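Local coordinates for protein putative enoyl-CoA hydratase/isomerase (Mycobacterium abscessus, PDB 4MI2) that probably catalyses the isomerisation of an epoxidised phenylacetyl-CoA ring in phenylacetate degradation, at residues Val56-Ala61 with Val105-Ala110. Sequence-based numbering, arbitrary orientation.
Sequences VVMSAA and VPVVVA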
loop_
_atom_site.group_PDB
_atom_site.type_symbol
_atom_site.label_atom_id
_atom_site.label_comp_id
_atom_site.label_asym_id
_atom_site.label_seq_id
_atom_site.Cartn_x
_atom_site.Cartn_y
_atom_site.Cartn_z
ATOM N N VAL B 56 -1.564 -21.316 14.367
ATOM C CA VAL B 56 -0.797 -20.838 15.504
ATOM C C VAL B 56 -1.538 -19.669 16.148
ATOM O O VAL B 56 -2.103 -18.817 15.454
ATOM C CB VAL B 56 0.607 -20.381 15.074
ATOM C CG1 VAL B 56 1.387 -19.799 16.244
ATOM C CG2 VAL B 56 1.362 -21.539 14.453
ATOM N N VAL B 57 -1.549 -19.648 17.476
ATOM C CA VAL B 57 -2.080 -18.512 18.202
ATOM C C VAL B 57 -1.020 -18.010 19.183
ATOM O O VAL B 57 -0.455 -18.770 19.979
ATOM C CB VAL B 57 -3.449 -18.796 18.874
ATOM C CG1 VAL B 57 -3.424 -20.059 19.717
ATOM C CG2 VAL B 57 -3.911 -17.596 19.699
ATOM N N MET B 58 -0.747 -16.719 19.078
ATOM C CA MET B 58 0.230 -16.037 19.901
ATOM C C MET B 58 -0.552 -15.156 20.887
ATOM O O MET B 58 -1.428 -14.394 20.480
ATOM C CB MET B 58 1.134 -15.209 18.979
ATOM C CG MET B 58 2.573 -15.023 19.424
ATOM S SD MET B 58 3.733 -14.891 18.024
ATOM C CE MET B 58 2.947 -13.630 17.006
ATOM N N SER B 59 -0.259 -15.298 22.181
ATOM C CA SER B 59 -0.901 -14.497 23.218
ATOM C C SER B 59 0.074 -14.180 24.343
ATOM O O SER B 59 1.242 -14.559 24.278
ATOM C CB SER B 59 -2.144 -15.223 23.762
ATOM O OG SER B 59 -1.799 -16.466 24.337
ATOM N N ALA B 60 -0.406 -13.464 25.361
ATOM C CA ALA B 60 0.455 -13.009 26.458
ATOM C C ALA B 60 -0.299 -12.868 27.789
ATOM O O ALA B 60 -1.431 -12.387 27.824
ATOM C CB ALA B 60 1.109 -11.694 26.081
ATOM N N ALA B 61 0.347 -13.286 28.877
ATOM C CA ALA B 61 -0.233 -13.214 30.217
ATOM C C ALA B 61 -0.148 -11.803 30.798
ATOM O O ALA B 61 0.764 -11.037 30.477
ATOM C CB ALA B 61 0.476 -14.192 31.140
ATOM N N VAL B 105 1.468 -22.072 8.039
ATOM C CA VAL B 105 0.039 -22.085 8.358
ATOM C C VAL B 105 -0.371 -20.727 8.928
ATOM O O VAL B 105 0.491 -19.873 9.160
ATOM C CB VAL B 105 -0.322 -23.261 9.302
ATOM C CG1 VAL B 105 0.295 -24.552 8.767
ATOM C CG2 VAL B 105 0.133 -23.012 10.731
ATOM N N PRO B 106 -1.685 -20.502 9.115
ATOM C CA PRO B 106 -2.130 -19.202 9.597
ATOM C C PRO B 106 -1.701 -18.906 11.030
ATOM O O PRO B 106 -1.727 -19.788 11.869
ATOM C CB PRO B 106 -3.656 -19.295 9.495
ATOM C CG PRO B 106 -3.904 -20.323 8.433
ATOM C CD PRO B 106 -2.817 -21.329 8.656
ATOM N N VAL B 107 -1.306 -17.660 11.288
ATOM C CA VAL B 107 -0.851 -17.229 12.616
ATOM C C VAL B 107 -1.753 -16.105 13.076
ATOM O O VAL B 107 -1.913 -15.118 12.365
ATOM C CB VAL B 107 0.601 -16.709 12.585
ATOM C CG1 VAL B 107 1.042 -16.242 13.969
ATOM C CG2 VAL B 107 1.538 -17.781 12.063
ATOM N N VAL B 108 -2.341 -16.277 14.257
ATOM C CA VAL B 108 -3.251 -15.318 14.861
ATOM C C VAL B 108 -2.578 -14.794 16.114
ATOM O O VAL B 108 -1.897 -15.553 16.804
ATOM C CB VAL B 108 -4.573 -15.998 15.263
ATOM C CG1 VAL B 108 -5.597 -14.973 15.743
ATOM C CG2 VAL B 108 -5.129 -16.811 14.102
ATOM N N VAL B 109 -2.771 -13.506 16.418
ATOM C CA VAL B 109 -2.224 -12.925 17.640
ATOM C C VAL B 109 -3.294 -12.138 18.403
ATOM O O VAL B 109 -4.117 -11.436 17.808
ATOM C CB VAL B 109 -0.961 -12.075 17.363
ATOM C CG1 VAL B 109 -1.292 -10.863 16.509
ATOM C CG2 VAL B 109 -0.273 -11.665 18.661
ATOM N N ALA B 110 -3.297 -12.324 19.723
ATOM C CA ALA B 110 -4.205 -11.633 20.635
ATOM C C ALA B 110 -3.403 -10.566 21.359
ATOM O O ALA B 110 -2.410 -10.884 22.017
ATOM C CB ALA B 110 -4.800 -12.612 21.641
HETATM O O HOH W 1 -2.457 -11.716 24.616
#
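M58 and V109 lie side by side on one face of the sheet, on the adjacent parallel strands 56-60 and 107-110, and M58 bonds to the partner strand through both its backbone N and its O: the N donates to V108 O (2.8 Å), and the O accepts from A110 N (2.9 Å). V56 extends the ladder, giving its N to P106 O and receiving V108 N. The M58 side chain starts against its neighbour, with CB 3.7 Å from V108 O and 3.8 Å from V109 CG2. Beyond CG, bends at chi2 and chi3 (51°) carry SD round and turn CE back over the partner strand, 4.1 Å from V109 CG2 and 4.4 Å from V107 CG1. V107 CG2 meets V56 CB on this same face. V57 and V108 point to the other face, where V57 packs on helix 195-207. Past the last direct bond, a water accepts from A60 N and donates to A110 O, bridging the strands as they diverge. On its far edge, strand 56-60 bonds to strand 18-23. The two strands are joined through helices 71-80 and 87-102, a beta-alpha-beta crossover in the central sheet of the crotonase fold.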